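Local coordinates for protein dienelactone hydrolase (Anabaena variabilis, PDB 2O2G) that probably acts as a hydrolase of the dienelactone hydrolase family, built on the alpha/beta hydrolase fold, at residues N53-V56 with A57-Q61; D71-T74 with Q75-E79; T102-L105 with T106-D110; P173-A176 with M177-A181; A211-A214 with S215-F218. All coordinates share one frame; numbering follows the deposited sequence.

Contact 1: residues N53-V56 with A57-Q61; sequences NRYV and AEVLQ. With SO4 (sulfate ion), chain B.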
loop_
_atom_site.group_PDB
_atom_site.type_symbol
_atom_site.label_atom_id
_atom_site.label_comp_id
_atom_site.label_asym_id
_atom_site.label_seq_id
_atom_site.Cartn_x
_atom_site.Cartn_y
_atom_site.Cartn_z
ATOM N N ASN A 53 3.313 0.259 -9.325
ATOM C CA ASN A 53 2.663 1.170 -8.404
ATOM C C ASN A 53 2.412 2.551 -9.051
ATOM O O ASN A 53 1.427 3.198 -8.745
ATOM C CB ASN A 53 3.457 1.266 -7.103
ATOM C CG ASN A 53 3.563 -0.106 -6.369
ATOM O OD1 ASN A 53 2.755 -1.030 -6.588
ATOM N ND2 ASN A 53 4.560 -0.229 -5.512
ATOM N N ARG A 54 3.289 3.000 -9.937
ATOM C CA ARG A 54 3.053 4.278 -10.618
ATOM C C ARG A 54 1.815 4.195 -11.546
ATOM O O ARG A 54 0.996 5.134 -11.605
ATOM C CB ARG A 54 4.278 4.734 -11.399
ATOM C CG ARG A 54 5.388 5.373 -10.527
ATOM C CD ARG A 54 6.459 6.067 -11.378
ATOM N NE ARG A 54 5.931 7.074 -12.324
ATOM C CZ ARG A 54 5.748 8.376 -12.071
ATOM N NH1 ARG A 54 5.997 8.890 -10.869
ATOM N NH2 ARG A 54 5.277 9.177 -13.027
ATOM N N TYR A 55 1.692 3.086 -12.278
ATOM C CA TYR A 55 0.499 2.845 -13.099
ATOM C C TYR A 55 -0.760 2.859 -12.248
ATOM O O TYR A 55 -1.717 3.560 -12.553
ATOM C CB TYR A 55 0.600 1.497 -13.862
ATOM C CG TYR A 55 -0.695 1.207 -14.587
ATOM C CD1 TYR A 55 -1.032 1.905 -15.758
ATOM C CD2 TYR A 55 -1.625 0.304 -14.055
ATOM C CE1 TYR A 55 -2.241 1.676 -16.398
ATOM C CE2 TYR A 55 -2.815 0.060 -14.680
ATOM C CZ TYR A 55 -3.131 0.751 -15.851
ATOM O OH TYR A 55 -4.336 0.490 -16.473
ATOM N N VAL A 56 -0.788 2.061 -11.172
ATOM C CA VAL A 56 -1.943 2.056 -10.303
ATOM C C VAL A 56 -2.227 3.485 -9.760
ATOM O O VAL A 56 -3.362 3.909 -9.731
ATOM C CB VAL A 56 -1.800 1.059 -9.095
ATOM C CG1 VAL A 56 -2.982 1.160 -8.204
ATOM C CG2 VAL A 56 -1.666 -0.381 -9.590
ATOM N N ALA A 57 -1.172 4.212 -9.360
ATOM C CA ALA A 57 -1.315 5.528 -8.797
ATOM C C ALA A 57 -1.974 6.466 -9.780
ATOM O O ALA A 57 -2.834 7.237 -9.386
ATOM C CB ALA A 57 0.023 6.074 -8.344
ATOM N N GLU A 58 -1.576 6.383 -11.044
ATOM C CA GLU A 58 -2.146 7.226 -12.095
ATOM C C GLU A 58 -3.615 6.899 -12.301
ATOM O O GLU A 58 -4.396 7.764 -12.663
ATOM C CB GLU A 58 -1.315 7.072 -13.381
ATOM C CG GLU A 58 0.056 7.751 -13.211
ATOM C CD GLU A 58 1.214 7.243 -14.114
ATOM O OE1 GLU A 58 1.082 6.179 -14.780
ATOM O OE2 GLU A 58 2.292 7.915 -14.106
ATOM N N VAL A 59 -3.998 5.651 -12.074
ATOM C CA VAL A 59 -5.416 5.257 -12.200
ATOM C C VAL A 59 -6.228 5.840 -11.033
ATOM O O VAL A 59 -7.288 6.413 -11.241
ATOM C CB VAL A 59 -5.583 3.717 -12.286
ATOM C CG1 VAL A 59 -7.045 3.342 -12.348
ATOM C CG2 VAL A 59 -4.877 3.192 -13.506
ATOM N N LEU A 60 -5.686 5.759 -9.816
ATOM C CA LEU A 60 -6.337 6.329 -8.630
ATOM C C LEU A 60 -6.460 7.855 -8.785
ATOM O O LEU A 60 -7.522 8.444 -8.535
ATOM C CB LEU A 60 -5.553 5.981 -7.351
ATOM C CG LEU A 60 -5.349 4.474 -7.079
ATOM C CD1 LEU A 60 -4.481 4.236 -5.845
ATOM C CD2 LEU A 60 -6.671 3.760 -6.909
ATOM N N GLN A 61 -5.381 8.497 -9.202
ATOM C CA GLN A 61 -5.411 9.963 -9.430
ATOM C C GLN A 61 -6.531 10.359 -10.393
ATOM O O GLN A 61 -7.213 11.356 -10.192
ATOM C CB GLN A 61 -4.079 10.434 -9.992
ATOM C CG GLN A 61 -2.902 10.350 -9.020
ATOM C CD GLN A 61 -1.569 10.334 -9.722
ATOM O OE1 GLN A 61 -1.445 10.777 -10.868
ATOM N NE2 GLN A 61 -0.560 9.821 -9.049
HETATM S S SO4 B . 6.269 -3.716 -6.617
HETATM O O1 SO4 B . 6.202 -2.727 -5.556
HETATM O O2 SO4 B . 7.527 -3.507 -7.274
HETATM O O3 SO4 B . 5.229 -3.381 -7.570
HETATM O O4 SO4 B . 6.109 -5.080 -6.127
HETATM O O HOH W 1 4.008 8.724 -16.103
#

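Contact 2: residues D71-T74 with Q75-E79; sequences DLLT and QEEEE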
loop_
_atom_site.group_PDB
_atom_site.type_symbol
_atom_site.label_atom_id
_atom_site.label_comp_id
_atom_site.label_asym_id
_atom_site.label_seq_id
_atom_site.Cartn_x
_atom_site.Cartn_y
_atom_site.Cartn_z
ATOM N N ASP A 71 9.532 5.688 -0.673
ATOM C CA ASP A 71 10.559 4.708 -0.465
ATOM C C ASP A 71 10.468 4.406 1.030
ATOM O O ASP A 71 10.597 5.308 1.865
ATOM C CB ASP A 71 11.950 5.258 -0.802
ATOM C CG ASP A 71 12.192 5.392 -2.303
ATOM O OD1 ASP A 71 11.557 4.664 -3.096
ATOM O OD2 ASP A 71 13.048 6.211 -2.661
ATOM N N LEU A 72 10.256 3.153 1.390
ATOM C CA LEU A 72 10.220 2.794 2.795
ATOM C C LEU A 72 11.602 2.783 3.413
ATOM O O LEU A 72 11.733 2.863 4.647
ATOM C CB LEU A 72 9.505 1.460 2.996
ATOM C CG LEU A 72 7.991 1.625 2.718
ATOM C CD1 LEU A 72 7.309 0.270 2.830
ATOM C CD2 LEU A 72 7.324 2.600 3.654
ATOM N N LEU A 73 12.633 2.661 2.592
ATOM C CA LEU A 73 13.989 2.720 3.106
ATOM C C LEU A 73 14.637 4.027 2.663
ATOM O O LEU A 73 14.241 4.615 1.634
ATOM C CB LEU A 73 14.828 1.552 2.618
ATOM C CG LEU A 73 14.289 0.151 2.882
ATOM C CD1 LEU A 73 15.247 -0.876 2.297
ATOM C CD2 LEU A 73 14.099 -0.080 4.354
ATOM N N THR A 74 15.633 4.479 3.428
ATOM C CA THR A 74 16.372 5.667 3.039
ATOM C C THR A 74 17.245 5.295 1.871
ATOM O O THR A 74 17.499 4.124 1.596
ATOM C CB THR A 74 17.320 6.239 4.141
ATOM O OG1 THR A 74 18.338 5.288 4.420
ATOM C CG2 THR A 74 16.550 6.587 5.390
ATOM N N GLN A 75 17.699 6.319 1.170
ATOM C CA GLN A 75 18.610 6.157 0.059
ATOM C C GLN A 75 19.877 5.344 0.489
ATOM O O GLN A 75 20.340 4.422 -0.197
ATOM C CB GLN A 75 18.995 7.568 -0.367
ATOM C CG GLN A 75 20.004 7.693 -1.455
ATOM C CD GLN A 75 20.281 9.162 -1.756
ATOM O OE1 GLN A 75 19.358 9.969 -1.968
ATOM N NE2 GLN A 75 21.553 9.519 -1.748
ATOM N N GLU A 76 20.394 5.690 1.659
ATOM C CA GLU A 76 21.583 5.043 2.233
ATOM C C GLU A 76 21.298 3.552 2.511
ATOM O O GLU A 76 22.044 2.660 2.091
ATOM C CB GLU A 76 22.021 5.799 3.507
ATOM C CG GLU A 76 22.479 7.286 3.259
ATOM C CD GLU A 76 21.343 8.286 2.862
ATOM O OE1 GLU A 76 20.168 8.166 3.327
ATOM O OE2 GLU A 76 21.652 9.214 2.076
ATOM N N GLU A 77 20.202 3.301 3.201
ATOM C CA GLU A 77 19.756 1.936 3.449
ATOM C C GLU A 77 19.572 1.128 2.159
ATOM O O GLU A 77 19.917 -0.033 2.118
ATOM C CB GLU A 77 18.426 1.970 4.181
ATOM C CG GLU A 77 18.543 2.248 5.655
ATOM C CD GLU A 77 17.204 2.542 6.334
ATOM O OE1 GLU A 77 16.141 2.628 5.668
ATOM O OE2 GLU A 77 17.217 2.679 7.571
ATOM N N GLU A 78 18.986 1.732 1.132
ATOM C CA GLU A 78 18.766 1.047 -0.148
ATOM C C GLU A 78 20.101 0.589 -0.733
ATOM O O GLU A 78 20.205 -0.528 -1.231
ATOM C CB GLU A 78 18.012 1.931 -1.151
ATOM C CG GLU A 78 16.534 2.144 -0.834
ATOM C CD GLU A 78 15.815 3.141 -1.786
ATOM O OE1 GLU A 78 16.492 3.754 -2.654
ATOM O OE2 GLU A 78 14.579 3.297 -1.665
ATOM N N GLU A 79 21.123 1.430 -0.688
ATOM C CA GLU A 79 22.455 1.021 -1.173
ATOM C C GLU A 79 23.052 -0.173 -0.400
ATOM O O GLU A 79 23.711 -1.055 -0.983
ATOM C CB GLU A 79 23.448 2.184 -1.103
ATOM C CG GLU A 79 23.136 3.349 -2.011
HETATM O O HOH W 2 14.464 4.514 -4.802
HETATM O O HOH W 3 12.889 1.740 -0.339
#

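Contact 3: residues T102-L105 with T106-D110; sequences TDWL and THNPD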
loop_
_atom_site.group_PDB
_atom_site.type_symbol
_atom_site.label_atom_id
_atom_site.label_comp_id
_atom_site.label_asym_id
_atom_site.label_seq_id
_atom_site.Cartn_x
_atom_site.Cartn_y
_atom_site.Cartn_z
ATOM N N THR A 102 2.332 7.745 7.596
ATOM C CA THR A 102 0.906 8.008 7.900
ATOM C C THR A 102 0.818 9.242 8.829
ATOM O O THR A 102 0.106 10.194 8.559
ATOM C CB THR A 102 0.231 6.738 8.527
ATOM O OG1 THR A 102 0.385 5.607 7.635
ATOM C CG2 THR A 102 -1.262 6.966 8.756
ATOM N N ASP A 103 1.609 9.224 9.889
ATOM C CA ASP A 103 1.666 10.345 10.837
ATOM C C ASP A 103 2.080 11.652 10.143
ATOM O O ASP A 103 1.516 12.727 10.427
ATOM C CB ASP A 103 2.620 10.004 11.987
ATOM C CG ASP A 103 2.100 8.864 12.867
ATOM O OD1 ASP A 103 0.901 8.511 12.751
ATOM O OD2 ASP A 103 2.888 8.348 13.714
ATOM N N TRP A 104 3.002 11.555 9.191
ATOM C CA TRP A 104 3.452 12.732 8.430
ATOM C C TRP A 104 2.281 13.313 7.642
ATOM O O TRP A 104 2.036 14.533 7.704
ATOM C CB TRP A 104 4.578 12.361 7.498
ATOM C CG TRP A 104 5.169 13.505 6.734
ATOM C CD1 TRP A 104 6.166 14.323 7.120
ATOM C CD2 TRP A 104 4.829 13.870 5.398
ATOM N NE1 TRP A 104 6.451 15.216 6.104
ATOM C CE2 TRP A 104 5.655 14.931 5.030
ATOM C CE3 TRP A 104 3.935 13.354 4.460
ATOM C CZ2 TRP A 104 5.567 15.542 3.781
ATOM C CZ3 TRP A 104 3.852 13.953 3.203
ATOM C CH2 TRP A 104 4.658 15.034 2.888
ATOM N N LEU A 105 1.533 12.442 6.962
ATOM C CA LEU A 105 0.316 12.858 6.249
ATOM C C LEU A 105 -0.706 13.471 7.206
ATOM O O LEU A 105 -1.364 14.441 6.873
ATOM C CB LEU A 105 -0.333 11.650 5.571
ATOM C CG LEU A 105 0.397 11.102 4.360
ATOM C CD1 LEU A 105 -0.254 9.825 3.860
ATOM C CD2 LEU A 105 0.467 12.210 3.312
ATOM N N THR A 106 -0.844 12.878 8.392
ATOM C CA THR A 106 -1.780 13.378 9.374
ATOM C C THR A 106 -1.471 14.815 9.842
ATOM O O THR A 106 -2.379 15.648 9.970
ATOM C CB THR A 106 -1.872 12.415 10.585
ATOM O OG1 THR A 106 -2.420 11.171 10.166
ATOM C CG2 THR A 106 -2.758 12.996 11.697
ATOM N N HIS A 107 -0.196 15.097 10.043
ATOM C CA HIS A 107 0.280 16.337 10.600
ATOM C C HIS A 107 0.761 17.409 9.618
ATOM O O HIS A 107 1.161 18.493 10.057
ATOM C CB HIS A 107 1.365 16.021 11.639
ATOM C CG HIS A 107 0.853 15.231 12.803
ATOM N ND1 HIS A 107 -0.045 15.757 13.709
ATOM C CD2 HIS A 107 1.093 13.960 13.207
ATOM C CE1 HIS A 107 -0.343 14.842 14.615
ATOM N NE2 HIS A 107 0.329 13.741 14.329
ATOM N N ASN A 108 0.702 17.113 8.318
ATOM C CA ASN A 108 1.064 18.042 7.273
ATOM C C ASN A 108 -0.166 18.881 6.879
ATOM O O ASN A 108 -1.188 18.313 6.497
ATOM C CB ASN A 108 1.542 17.214 6.059
ATOM C CG ASN A 108 1.967 18.065 4.878
ATOM O OD1 ASN A 108 1.624 19.235 4.777
ATOM N ND2 ASN A 108 2.674 17.442 3.941
ATOM N N PRO A 109 -0.080 20.221 6.947
ATOM C CA PRO A 109 -1.303 20.977 6.595
ATOM C C PRO A 109 -1.843 20.748 5.198
ATOM O O PRO A 109 -3.051 20.860 5.015
ATOM C CB PRO A 109 -0.906 22.435 6.786
ATOM C CG PRO A 109 0.355 22.398 7.624
ATOM C CD PRO A 109 1.027 21.103 7.358
ATOM N N ASP A 110 -0.978 20.391 4.237
ATOM C CA ASP A 110 -1.422 20.115 2.859
ATOM C C ASP A 110 -2.242 18.826 2.714
ATOM O O ASP A 110 -3.021 18.676 1.765
ATOM C CB ASP A 110 -0.225 19.983 1.917
ATOM C CG ASP A 110 0.526 21.276 1.729
ATOM O OD1 ASP A 110 -0.029 22.344 2.035
ATOM O OD2 ASP A 110 1.700 21.202 1.293
HETATM O O HOH W 4 -1.611 9.200 11.769
#

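Contact 4: residues P173-A176 with M177-A181; sequences PVIA and MNEDA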
loop_
_atom_site.group_PDB
_atom_site.type_symbol
_atom_site.label_atom_id
_atom_site.label_comp_id
_atom_site.label_asym_id
_atom_site.label_seq_id
_atom_site.Cartn_x
_atom_site.Cartn_y
_atom_site.Cartn_z
ATOM N N PRO A 173 0.102 -20.635 -4.557
ATOM C CA PRO A 173 0.461 -20.699 -3.137
ATOM C C PRO A 173 -0.148 -19.551 -2.308
ATOM O O PRO A 173 -0.775 -19.778 -1.252
ATOM C CB PRO A 173 1.999 -20.581 -3.164
ATOM C CG PRO A 173 2.342 -19.949 -4.508
ATOM C CD PRO A 173 1.289 -20.460 -5.429
ATOM N N VAL A 174 0.029 -18.337 -2.830
ATOM C CA VAL A 174 -0.413 -17.109 -2.212
ATOM C C VAL A 174 -1.942 -17.055 -2.073
ATOM O O VAL A 174 -2.432 -16.388 -1.177
ATOM C CB VAL A 174 0.129 -15.867 -3.023
ATOM C CG1 VAL A 174 -0.443 -14.589 -2.534
ATOM C CG2 VAL A 174 1.650 -15.773 -2.948
ATOM N N ILE A 175 -2.680 -17.740 -2.940
ATOM C CA ILE A 175 -4.152 -17.716 -2.855
ATOM C C ILE A 175 -4.618 -18.352 -1.538
ATOM O O ILE A 175 -5.331 -17.734 -0.774
ATOM C CB ILE A 175 -4.838 -18.434 -4.044
ATOM C CG1 ILE A 175 -4.506 -17.763 -5.385
ATOM C CG2 ILE A 175 -6.374 -18.453 -3.860
ATOM C CD1 ILE A 175 -4.907 -18.613 -6.608
ATOM N N ALA A 176 -4.183 -19.572 -1.265
ATOM C CA ALA A 176 -4.596 -20.251 -0.042
ATOM C C ALA A 176 -4.209 -19.463 1.209
ATOM O O ALA A 176 -4.947 -19.447 2.191
ATOM C CB ALA A 176 -4.032 -21.647 0.014
HETATM N N MSE A 177 -3.088 -18.745 1.143
HETATM C CA MSE A 177 -2.610 -17.994 2.274
HETATM C C MSE A 177 -3.425 -16.742 2.457
HETATM O O MSE A 177 -3.634 -16.334 3.589
HETATM C CB MSE A 177 -1.114 -17.736 2.160
HETATM C CG MSE A 177 -0.288 -19.012 2.337
HETATM SE SE MSE A 177 -0.694 -20.043 4.072
HETATM C CE MSE A 177 0.645 -19.618 5.626
ATOM N N ASN A 178 -3.916 -16.155 1.361
ATOM C CA ASN A 178 -4.825 -15.010 1.456
ATOM C C ASN A 178 -6.200 -15.486 1.988
ATOM O O ASN A 178 -6.843 -14.795 2.768
ATOM C CB ASN A 178 -4.957 -14.265 0.130
ATOM C CG ASN A 178 -3.843 -13.244 -0.077
ATOM O OD1 ASN A 178 -4.069 -12.046 0.071
ATOM N ND2 ASN A 178 -2.637 -13.712 -0.318
ATOM N N GLU A 179 -6.640 -16.657 1.550
ATOM C CA GLU A 179 -7.881 -17.261 2.047
ATOM C C GLU A 179 -7.777 -17.463 3.557
ATOM O O GLU A 179 -8.709 -17.159 4.283
ATOM C CB GLU A 179 -8.152 -18.589 1.349
ATOM C CG GLU A 179 -8.504 -18.474 -0.163
ATOM C CD GLU A 179 -8.670 -19.850 -0.810
ATOM O OE1 GLU A 179 -8.152 -20.825 -0.229
ATOM O OE2 GLU A 179 -9.303 -19.961 -1.888
ATOM N N ASP A 180 -6.635 -17.961 4.027
ATOM C CA ASP A 180 -6.395 -18.129 5.458
ATOM C C ASP A 180 -6.446 -16.782 6.183
ATOM O O ASP A 180 -7.107 -16.649 7.203
ATOM C CB ASP A 180 -5.025 -18.781 5.731
ATOM C CG ASP A 180 -4.970 -20.282 5.372
ATOM O OD1 ASP A 180 -5.963 -20.877 4.861
ATOM O OD2 ASP A 180 -3.892 -20.871 5.623
ATOM N N ALA A 181 -5.759 -15.779 5.647
ATOM C CA ALA A 181 -5.730 -14.432 6.243
ATOM C C ALA A 181 -7.114 -13.778 6.348
ATOM O O ALA A 181 -7.419 -13.110 7.343
ATOM C CB ALA A 181 -4.801 -13.525 5.433
#

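Contact 5: residues A211-A214 with S215-F218; sequences AQLA and SEWF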
loop_
_atom_site.group_PDB
_atom_site.type_symbol
_atom_site.label_atom_id
_atom_site.label_comp_id
_atom_site.label_asym_id
_atom_site.label_seq_id
_atom_site.Cartn_x
_atom_site.Cartn_y
_atom_site.Cartn_z
ATOM N N ALA A 211 -5.778 -2.181 -10.560
ATOM C CA ALA A 211 -6.023 -0.751 -10.364
ATOM C C ALA A 211 -7.508 -0.407 -10.314
ATOM O O ALA A 211 -7.953 0.443 -9.485
ATOM C CB ALA A 211 -5.396 -0.004 -11.440
ATOM N N GLN A 212 -8.273 -1.048 -11.198
ATOM C CA GLN A 212 -9.691 -0.785 -11.236
ATOM C C GLN A 212 -10.331 -1.225 -9.889
ATOM O O GLN A 212 -11.109 -0.496 -9.297
ATOM C CB GLN A 212 -10.365 -1.461 -12.436
ATOM C CG GLN A 212 -10.034 -0.892 -13.869
ATOM C CD GLN A 212 -10.577 -1.795 -15.003
ATOM O OE1 GLN A 212 -10.410 -3.027 -14.973
ATOM N NE2 GLN A 212 -11.184 -1.183 -16.016
ATOM N N LEU A 213 -10.013 -2.422 -9.433
ATOM C CA LEU A 213 -10.529 -2.937 -8.157
ATOM C C LEU A 213 -10.115 -2.097 -6.975
ATOM O O LEU A 213 -10.912 -1.883 -6.055
ATOM C CB LEU A 213 -10.045 -4.384 -7.947
ATOM C CG LEU A 213 -10.637 -5.374 -8.960
ATOM C CD1 LEU A 213 -9.767 -6.612 -9.140
ATOM C CD2 LEU A 213 -12.046 -5.727 -8.542
ATOM N N ALA A 214 -8.862 -1.640 -6.990
ATOM C CA ALA A 214 -8.355 -0.794 -5.931
ATOM C C ALA A 214 -9.081 0.560 -5.952
ATOM O O ALA A 214 -9.521 1.031 -4.915
ATOM C CB ALA A 214 -6.812 -0.619 -6.059
ATOM N N SER A 215 -9.232 1.172 -7.117
ATOM C CA SER A 215 -9.960 2.413 -7.224
ATOM C C SER A 215 -11.385 2.311 -6.643
ATOM O O SER A 215 -11.783 3.150 -5.833
ATOM C CB SER A 215 -10.047 2.875 -8.667
ATOM O OG SER A 215 -10.702 4.110 -8.729
ATOM N N GLU A 216 -12.146 1.299 -7.047
ATOM C CA GLU A 216 -13.513 1.083 -6.515
ATOM C C GLU A 216 -13.519 1.016 -4.994
ATOM O O GLU A 216 -14.377 1.610 -4.319
ATOM C CB GLU A 216 -14.123 -0.222 -7.075
ATOM C CG GLU A 216 -14.564 -0.005 -8.498
ATOM C CD GLU A 216 -14.915 -1.268 -9.228
ATOM O OE1 GLU A 216 -14.429 -2.349 -8.837
ATOM O OE2 GLU A 216 -15.677 -1.149 -10.217
ATOM N N TRP A 217 -12.553 0.290 -4.455
ATOM C CA TRP A 217 -12.458 0.112 -3.014
ATOM C C TRP A 217 -12.151 1.407 -2.285
ATOM O O TRP A 217 -12.849 1.757 -1.310
ATOM C CB TRP A 217 -11.401 -0.937 -2.671
ATOM C CG TRP A 217 -11.427 -1.470 -1.269
ATOM C CD1 TRP A 217 -10.610 -1.105 -0.240
ATOM C CD2 TRP A 217 -12.258 -2.524 -0.760
ATOM N NE1 TRP A 217 -10.909 -1.819 0.868
ATOM C CE2 TRP A 217 -11.907 -2.712 0.587
ATOM C CE3 TRP A 217 -13.273 -3.318 -1.314
ATOM C CZ2 TRP A 217 -12.524 -3.674 1.406
ATOM C CZ3 TRP A 217 -13.887 -4.262 -0.523
ATOM C CH2 TRP A 217 -13.497 -4.448 0.840
ATOM N N PHE A 218 -11.106 2.097 -2.735
ATOM C CA PHE A 218 -10.671 3.347 -2.077
ATOM C C PHE A 218 -11.713 4.438 -2.232
ATOM O O PHE A 218 -11.968 5.222 -1.303
ATOM C CB PHE A 218 -9.313 3.796 -2.642
ATOM C CG PHE A 218 -8.161 2.912 -2.238
ATOM C CD1 PHE A 218 -7.960 2.573 -0.917
ATOM C CD2 PHE A 218 -7.253 2.453 -3.174
ATOM C CE1 PHE A 218 -6.885 1.823 -0.547
ATOM C CE2 PHE A 218 -6.159 1.694 -2.785
ATOM C CZ PHE A 218 -5.999 1.360 -1.497
#

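Contact 1: residues N53-V56 with A57-Q61
E58 OE2 is held by two partners: a water donates to it at 2.8 Å, and R54 NH2, one helical turn back, lies 3.4 Å from OE2. The latter is a salt bridge of charges alone, because OE2 lies well out of the guanidinium plane, where no N-H is aimed at it; the guanidinium and carboxylate planes stand 90° apart. The same water sits at the guanidinium edge, in plane, and takes a weak bond from NH2. At the other branch, R54 NH1 makes a further salt bridge with E12. V59 CG2 rides over one face of the Y55 ring, 4.1 Å from the centroid and displaced toward the rim, a CH-pi contact. Y55 CG is anti to the backbone N (chi1 174°), which lays the ring beside V59 while OH bonds T208. Alongside, V56 CG1 and L60 CD1 pack at 4.2 Å. N53 ND2 gives a weak bond of 3.0 Å to O1 of a sulfate, probably from the crystallisation liquor. Helix 51-63 is the beta-alpha-beta crossover between strands 36-41 and 66-70; N53, A57 and L60 rest on both strands, whereas V59 and L60 face helix 206-221.

Contact 2: residues D71-T74 with Q75-E79
T74 and E77 exchange two hydrogen bonds across the first turn of helix 75-84. E77 N gives to T74 OG1 at 3.0 Å in a nearly straight bond, and T74 N gives to E77 OE1 at 2.9 Å, meeting that oxygen from above the carboxylate plane, 42° out of it. Threonine chi1 of 64° sets OG1 between its own N and carbonyl carbon, facing the turn, while the extended glutamate chain runs past T74 OG1 to the T74 amide. E78 N completes the first shell, bonding T74 O at 2.9 Å. Beyond it, E77 OE1 lies 3.5 Å from L73 CB and also forms a salt bridge with R97, a second hold that helps fix the carboxylate. With an alanine in place of E77, the T74 amide would probably lose its acceptor and R97 its carboxylate mate at this helix start. E78 reaches back the other way: its OE2 accepts a hydrogen bond of 2.7 Å from a water that in turn accepts from L73 N, and a second water donates to both D71 OD2 and E78 OE1. Between the two acids, D71 OD2 and E78 OE2 lie only 3.4 Å apart, like charges whose planes are turned 68° to each other; the waters, and the salt bridge of D71 with R48, are likely to ease the strain. The reciprocal pair with T74 at the N-cap is a capping box, here starting the helix that follows strand 66-70.

Contact 3: residues T102-L105 with T106-D110
Aromatic and amide groups meet first: N108 ND2 stands over one face of the W104 indole, 3.3 Å from CH2 and offset toward the rim, with ring and amide planes 76° apart. Both side chains run the same way: chi1 of -176° swings the indole opposite the W104 amide nitrogen, the same choice N108 makes. At its other branch N108 OD1 accepts from D110 N, two residues on, at 2.9 Å, an Asx turn just after the helix; the donor stands 46° out of the carbonyl plane. A lysine at N108 would probably leave D110 N without this acceptor and set the turn free to move, besides removing the flat amide from the indole face. Backbone bonds carry the helix to this point: T106 N reaches T102 O and H107 N reaches D103 O, each at 2.9 Å. Water links the last set, donating to D103 OD1 at 2.8 Å and bonding T106 OG1 at 2.7 Å, while D103 also forms a salt bridge with R135. W104 also packs on V15 and V17 of strand 12-19. N108 thus spends its two amide branches differently, one fixing the chain's exit from helix 91-107, the other covering tryptophan carbon.

Contact 4: residues P173-A176 with M177-A181
P173 O receives M177 N over 3.5 Å, a weak bond, and the selenomethionine CG lies 3.7 Å from the same oxygen before its chain, bent at chi2 and chi3, turns off toward R148 and D150. V174 O is gripped twice by one residue: N178 N donates from 2.9 Å and N178 ND2 from 2.8 Å, the two arriving from opposite faces of the carbonyl plane. The amide bond is straight enough (N-H...O angle 162°), with the oxygen 13° out of the amide plane. ND2 also packs tightly against V174 CG1, 3.2 Å away, and gives a second bond to G147 O, so the buried amide nitrogen has two acceptors that fix its rotation. I175 comes next, its CG2 alongside E179 OE2 at 3.8 Å, while E179 N bonds I175 O. Last, A176 O takes D180 N at 2.9 Å. Helix 172-184 is the connection of a beta-alpha-beta crossover between parallel strands 163-168 and 189-194; I175 and N178 rest on both. V174 also touches the probable Ser-His-Asp triad, consistent with the helix following the acid-bearing loop as in alpha/beta hydrolases.

Contact 5: residues A211-A214 with S215-F218
Helix 206-221, the last helix of this alpha/beta hydrolase fold, packs against the central sheet and beside helix 51-63, and its middle turns are set by four successive i to i+4 bonds. The shortest runs from S215 N to A211 O at 2.8 Å. E216 N to Q212 O and F218 N to A214 O follow the same pattern, and the longest joins W217 N to L213 O at 3.2 Å. The side chains divide between surface and interior. On the exposed flank E216 extends along the turn below it, its OE1 4.1 Å from L213 CD2, a loose van der Waals approach in which the two side chains cross obliquely. S215 CB lies 3.3 Å from A211 O, and the S215 side chain touches L60 and A63 of helix 51-63, where A211 meets V59. A chi1 of -165° turns the W217 indole away from its own amide nitrogen, off this turn and onto strands 139-145 and 163-168; its NE1 bonds P162 O, and its ring meets that of Y221 with the planes at about 50°. F218 does the reverse, with CG anti to its carbonyl carbon (chi1 -70°), and the phenyl folds back along the helix toward A214 while its side chain also packs on A141, V143 and L60. F218 CD2 comes to 3.2 Å from A214 O, which lies obliquely to the ring, and the neighbouring CE2 rests 4.1 Å from A214 CB.

The five contacts follow one another along the chain in numerical order, each local to a single helix or helix start, and all lie around one mixed eight-stranded sheet. Contact 2 opens the helix after strand 66-70, and contact 3 closes the next helix, 91-107, with 21 Å between their centres. Contact 4 lies on helix 172-184, toward the edge strand 189-194; it and contact 3, with centres about 33 Å apart, are on opposite sides of the chain's centre. Contacts 1 and 5 are the pair that touch: their centres are 10 Å apart, and V59 with A211 and L60 with S215 and F218 join helices 51-63 and 206-221 side by side against the sheet.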